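Local coordinates for protein bifunctional enzyme IspD/IspF (Campylobacter jejuni, PDB 1W55) that catalyses two steps of non-mevalonate isoprenoid precursor synthesis, transferring the cytidylyl group of CTP to methylerythritol phosphate and cyclising the phosphorylated product to methylerythritol 2,4-cyclodiphosphate with release of CMP, at residues A[244-258]-A[277-290]. Numbering follows the deposited sequence.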
loop_
_atom_site.group_PDB
_atom_site.type_symbol
_atom_site.label_atom_id
_atom_site.label_comp_id
_atom_site.label_asym_id
_atom_site.label_seq_id
_atom_site.Cartn_x
_atom_site.Cartn_y
_atom_site.Cartn_z
ATOM N N SER A 244 29.546 19.785 43.705
ATOM C CA SER A 244 28.321 20.562 43.892
ATOM C C SER A 244 27.610 20.142 45.185
ATOM O O SER A 244 28.169 20.258 46.279
ATOM C CB SER A 244 27.390 20.414 42.682
ATOM O OG SER A 244 28.113 20.500 41.464
ATOM N N ASP A 245 26.393 19.628 45.040
ATOM C CA ASP A 245 25.594 19.173 46.163
ATOM C C ASP A 245 25.821 17.687 46.456
ATOM O O ASP A 245 25.074 17.094 47.237
ATOM C CB ASP A 245 24.116 19.457 45.878
ATOM C CG ASP A 245 23.642 18.870 44.534
ATOM O OD1 ASP A 245 24.410 18.110 43.893
ATOM O OD2 ASP A 245 22.512 19.105 44.042
ATOM N N GLY A 246 26.835 17.090 45.817
ATOM C CA GLY A 246 27.244 15.711 46.077
ATOM C C GLY A 246 26.392 14.581 45.479
ATOM O O GLY A 246 26.590 13.408 45.800
ATOM N N ASP A 247 25.450 14.922 44.612
ATOM C CA ASP A 247 24.524 13.944 44.034
ATOM C C ASP A 247 25.226 13.023 43.022
ATOM O O ASP A 247 25.196 13.300 41.823
ATOM C CB ASP A 247 23.377 14.723 43.377
ATOM C CG ASP A 247 22.123 13.896 43.163
ATOM O OD1 ASP A 247 22.195 12.669 42.872
ATOM O OD2 ASP A 247 20.995 14.429 43.216
ATOM N N VAL A 248 25.864 11.946 43.501
ATOM C CA VAL A 248 26.563 10.997 42.615
ATOM C C VAL A 248 25.614 10.382 41.618
ATOM O O VAL A 248 26.007 10.084 40.498
ATOM C CB VAL A 248 27.106 9.705 43.279
ATOM C CG1 VAL A 248 28.596 9.486 42.982
ATOM C CG2 VAL A 248 26.669 9.487 44.710
ATOM N N LEU A 249 24.387 10.126 42.051
ATOM C CA LEU A 249 23.386 9.567 41.156
ATOM C C LEU A 249 23.172 10.482 39.937
ATOM O O LEU A 249 23.325 10.051 38.794
ATOM C CB LEU A 249 22.075 9.263 41.897
ATOM C CG LEU A 249 21.047 8.478 41.072
ATOM C CD1 LEU A 249 20.063 7.720 41.977
ATOM C CD2 LEU A 249 20.299 9.385 40.091
ATOM N N ALA A 250 22.824 11.741 40.187
ATOM C CA ALA A 250 22.570 12.689 39.107
ATOM C C ALA A 250 23.789 12.783 38.184
ATOM O O ALA A 250 23.649 12.877 36.970
ATOM C CB ALA A 250 22.204 14.071 39.676
ATOM N N HIS A 251 24.981 12.727 38.767
ATOM C CA HIS A 251 26.216 12.848 38.011
ATOM C C HIS A 251 26.453 11.630 37.126
ATOM O O HIS A 251 26.856 11.779 35.970
ATOM C CB HIS A 251 27.398 13.097 38.959
ATOM C CG HIS A 251 27.258 14.360 39.751
ATOM N ND1 HIS A 251 27.891 14.561 40.958
ATOM C CD2 HIS A 251 26.528 15.477 39.516
ATOM C CE1 HIS A 251 27.564 15.751 41.431
ATOM N NE2 HIS A 251 26.744 16.328 40.571
ATOM N N SER A 252 26.170 10.440 37.661
ATOM C CA SER A 252 26.319 9.208 36.892
ATOM C C SER A 252 25.322 9.199 35.743
ATOM O O SER A 252 25.664 8.850 34.615
ATOM C CB SER A 252 26.107 7.983 37.785
ATOM O OG SER A 252 26.095 6.792 37.017
ATOM N N LEU A 253 24.090 9.600 36.034
ATOM C CA LEU A 253 23.043 9.612 35.030
ATOM C C LEU A 253 23.336 10.618 33.896
ATOM O O LEU A 253 23.122 10.323 32.721
ATOM C CB LEU A 253 21.699 9.902 35.684
ATOM C CG LEU A 253 20.505 9.979 34.751
ATOM C CD1 LEU A 253 20.390 8.708 33.861
ATOM C CD2 LEU A 253 19.243 10.229 35.582
ATOM N N THR A 254 23.826 11.798 34.259
ATOM C CA THR A 254 24.276 12.784 33.281
ATOM C C THR A 254 25.298 12.170 32.314
ATOM O O THR A 254 25.194 12.339 31.106
ATOM C CB THR A 254 24.891 13.978 34.023
ATOM O OG1 THR A 254 23.900 14.578 34.902
ATOM C CG2 THR A 254 25.278 15.066 33.036
ATOM N N ASP A 255 26.282 11.449 32.850
ATOM C CA ASP A 255 27.271 10.776 32.013
ATOM C C ASP A 255 26.628 9.781 31.031
ATOM O O ASP A 255 27.017 9.727 29.876
ATOM C CB ASP A 255 28.315 10.079 32.881
ATOM C CG ASP A 255 29.600 10.886 33.017
ATOM O OD1 ASP A 255 29.613 12.054 32.579
ATOM O OD2 ASP A 255 30.644 10.435 33.550
ATOM N N ALA A 256 25.634 9.020 31.480
ATOM C CA ALA A 256 24.996 8.024 30.618
ATOM C C ALA A 256 24.261 8.671 29.455
ATOM O O ALA A 256 24.359 8.209 28.318
ATOM C CB ALA A 256 24.061 7.102 31.421
ATOM N N ILE A 257 23.545 9.754 29.745
ATOM C CA ILE A 257 22.772 10.492 28.743
ATOM C C ILE A 257 23.661 11.177 27.706
ATOM O O ILE A 257 23.393 11.109 26.505
ATOM C CB ILE A 257 21.834 11.524 29.447
ATOM C CG1 ILE A 257 20.708 10.785 30.187
ATOM C CG2 ILE A 257 21.230 12.491 28.417
ATOM C CD1 ILE A 257 19.948 11.619 31.218
ATOM N N LEU A 258 24.728 11.827 28.165
ATOM C CA LEU A 258 25.697 12.428 27.260
ATOM C C LEU A 258 26.417 11.357 26.449
ATOM O O LEU A 258 26.688 11.552 25.255
ATOM C CB LEU A 258 26.730 13.246 28.035
ATOM C CG LEU A 258 26.233 14.496 28.766
ATOM C CD1 LEU A 258 27.320 14.994 29.713
ATOM C CD2 LEU A 258 25.789 15.602 27.798
ATOM N N PHE A 277 31.315 25.032 40.141
ATOM C CA PHE A 277 29.955 24.512 40.282
ATOM C C PHE A 277 29.551 24.166 41.723
ATOM O O PHE A 277 28.496 23.563 41.946
ATOM C CB PHE A 277 29.722 23.345 39.310
ATOM C CG PHE A 277 29.742 23.762 37.867
ATOM C CD1 PHE A 277 30.906 23.667 37.117
ATOM C CD2 PHE A 277 28.601 24.281 37.266
ATOM C CE1 PHE A 277 30.931 24.083 35.791
ATOM C CE2 PHE A 277 28.614 24.683 35.935
ATOM C CZ PHE A 277 29.777 24.591 35.199
ATOM N N LYS A 278 30.372 24.589 42.686
ATOM C CA LYS A 278 30.136 24.365 44.122
ATOM C C LYS A 278 28.679 24.589 44.565
ATOM O O LYS A 278 28.154 23.854 45.413
ATOM C CB LYS A 278 31.088 25.239 44.961
ATOM C CG LYS A 278 30.957 25.085 46.486
ATOM C CD LYS A 278 31.772 26.150 47.228
ATOM C CE LYS A 278 31.038 26.672 48.469
ATOM N NZ LYS A 278 31.168 25.744 49.633
ATOM N N ASN A 279 28.029 25.594 43.990
ATOM C CA ASN A 279 26.658 25.903 44.378
ATOM C C ASN A 279 25.566 25.377 43.435
ATOM O O ASN A 279 24.382 25.651 43.644
ATOM C CB ASN A 279 26.504 27.403 44.666
ATOM C CG ASN A 279 27.374 27.861 45.834
ATOM O OD1 ASN A 279 28.124 28.831 45.719
ATOM N ND2 ASN A 279 27.291 27.145 46.958
ATOM N N ALA A 280 25.966 24.593 42.434
ATOM C CA ALA A 280 25.032 24.067 41.438
ATOM C C ALA A 280 24.005 23.072 42.009
ATOM O O ALA A 280 24.282 22.324 42.947
ATOM C CB ALA A 280 25.795 23.440 40.273
ATOM N N ASN A 281 22.805 23.113 41.449
ATOM C CA ASN A 281 21.820 22.060 41.626
ATOM C C ASN A 281 22.072 21.003 40.542
ATOM O O ASN A 281 21.826 21.263 39.360
ATOM C CB ASN A 281 20.416 22.659 41.511
ATOM C CG ASN A 281 19.309 21.634 41.707
ATOM O OD1 ASN A 281 19.496 20.438 41.489
ATOM N ND2 ASN A 281 18.135 22.112 42.104
ATOM N N SER A 282 22.586 19.836 40.946
ATOM C CA SER A 282 22.936 18.721 40.026
ATOM C C SER A 282 21.810 18.227 39.120
ATOM O O SER A 282 22.060 17.781 38.008
ATOM C CB SER A 282 23.459 17.534 40.824
ATOM O OG SER A 282 24.792 17.763 41.238
ATOM N N MET A 283 20.578 18.309 39.608
ATOM C CA MET A 283 19.403 17.939 38.836
ATOM C C MET A 283 19.142 18.958 37.716
ATOM O O MET A 283 18.624 18.598 36.654
ATOM C CB MET A 283 18.171 17.812 39.749
ATOM C CG MET A 283 18.207 16.596 40.679
ATOM S SD MET A 283 18.455 15.016 39.789
ATOM C CE MET A 283 16.763 14.611 39.264
ATOM N N GLU A 284 19.502 20.218 37.962
ATOM C CA GLU A 284 19.426 21.257 36.934
ATOM C C GLU A 284 20.516 21.039 35.894
ATOM O O GLU A 284 20.276 21.222 34.698
ATOM C CB GLU A 284 19.516 22.665 37.557
ATOM C CG GLU A 284 19.508 23.831 36.562
ATOM C CD GLU A 284 18.227 23.941 35.727
ATOM O OE1 GLU A 284 17.123 23.604 36.225
ATOM O OE2 GLU A 284 18.327 24.375 34.558
ATOM N N LEU A 285 21.699 20.623 36.357
ATOM C CA LEU A 285 22.807 20.271 35.472
ATOM C C LEU A 285 22.422 19.088 34.590
ATOM O O LEU A 285 22.701 19.092 33.394
ATOM C CB LEU A 285 24.069 19.931 36.274
ATOM C CG LEU A 285 24.719 21.016 37.142
ATOM C CD1 LEU A 285 26.015 20.497 37.750
ATOM C CD2 LEU A 285 24.978 22.296 36.360
ATOM N N LEU A 286 21.782 18.086 35.202
ATOM C CA LEU A 286 21.208 16.944 34.491
ATOM C C LEU A 286 20.215 17.384 33.419
ATOM O O LEU A 286 20.296 16.942 32.270
ATOM C CB LEU A 286 20.515 15.983 35.478
ATOM C CG LEU A 286 19.639 14.868 34.883
ATOM C CD1 LEU A 286 20.456 13.927 33.958
ATOM C CD2 LEU A 286 18.913 14.068 35.973
ATOM N N LYS A 287 19.269 18.242 33.802
ATOM C CA LYS A 287 18.258 18.742 32.871
ATOM C C LYS A 287 18.896 19.453 31.664
ATOM O O LYS A 287 18.476 19.259 30.522
ATOM C CB LYS A 287 17.291 19.681 33.585
ATOM C CG LYS A 287 16.256 20.324 32.667
ATOM C CD LYS A 287 15.581 21.523 33.320
ATOM C CE LYS A 287 14.425 21.104 34.239
ATOM N NZ LYS A 287 13.163 20.779 33.498
ATOM N N GLN A 288 19.914 20.259 31.927
ATOM C CA GLN A 288 20.594 21.004 30.870
ATOM C C GLN A 288 21.395 20.095 29.941
ATOM O O GLN A 288 21.505 20.371 28.745
ATOM C CB GLN A 288 21.498 22.086 31.471
ATOM C CG GLN A 288 20.737 23.308 31.974
ATOM C CD GLN A 288 21.657 24.359 32.572
ATOM O OE1 GLN A 288 22.684 24.699 31.986
ATOM N NE2 GLN A 288 21.297 24.864 33.741
ATOM N N ALA A 289 21.966 19.025 30.495
ATOM C CA ALA A 289 22.672 18.034 29.684
ATOM C C ALA A 289 21.699 17.313 28.723
ATOM O O ALA A 289 22.010 17.108 27.555
ATOM C CB ALA A 289 23.383 17.035 30.575
ATOM N N TYR A 290 20.527 16.932 29.229
ATOM C CA TYR A 290 19.483 16.344 28.396
ATOM C C TYR A 290 18.977 17.319 27.320
ATOM O O TYR A 290 18.675 16.899 26.195
ATOM C CB TYR A 290 18.320 15.819 29.246
ATOM C CG TYR A 290 17.303 15.018 28.454
ATOM C CD1 TYR A 290 17.713 14.088 27.485
ATOM C CD2 TYR A 290 15.935 15.200 28.658
ATOM C CE1 TYR A 290 16.786 13.373 26.740
ATOM C CE2 TYR A 290 14.993 14.470 27.926
ATOM C CZ TYR A 290 15.431 13.560 26.970
ATOM O OH TYR A 290 14.519 12.841 26.239
HETATM O O HOH W 1 24.265 16.246 37.221
#
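S282 OG donates to D245 OD1 at 2.7 Å, on the syn side of the carboxylate. H251 NE2 also points to this hydroxyl, but its 2.5 Å separation from S282 OG is suspiciously short and the N-H...O angle only 132°, so the geometry of that bond is doubtful. D245 also takes the amide of S282: the N-H points at OD2 from above the carboxylate plane, 3.2 Å from S282 N to OD2. The carboxylate thus holds both backbone and side chain of the first residue of helix 282-295, just after N281, which caps that helix through OD1 to M283 N. With chi1 at 54°, D245 CG sits between its own N and carbonyl carbon, which turns both oxygens to the serine. Through its other ring nitrogen, ND1, H251 bonds to H219 NE2; both histidines belong, by similarity, to the divalent metal site. The magnesium bound here lies about 6 Å from the side chain of H251, and S282 would be second-shell if H251 binds metal as in its relatives. Segments 248-258 and 282-290 run almost parallel, with axes 9.1 Å apart at closest approach and 9° between directions. In the IspF domain (YgbB family) helix 248-260 packs on the mixed sheet, L253 touching V361 of strand 354-365. A water joins the middle of the first helix to the first turn of the second, donating to T254 OG1 and S282 O; T254 OG1 itself donates to A250 O at 2.7 Å, while its CG2 meets A289 CB. Further along, contact is apolar. L286 forks over the first helix: CD1 lies 3.6 Å from I257 CD1, the two side chains crossing at about a right angle, and CD2 lies 3.9 Å from L253 CD2. Beyond it, I257 CG2 approaches Y290 CD1 obliquely, and L258 CD2 packs on A289 CB.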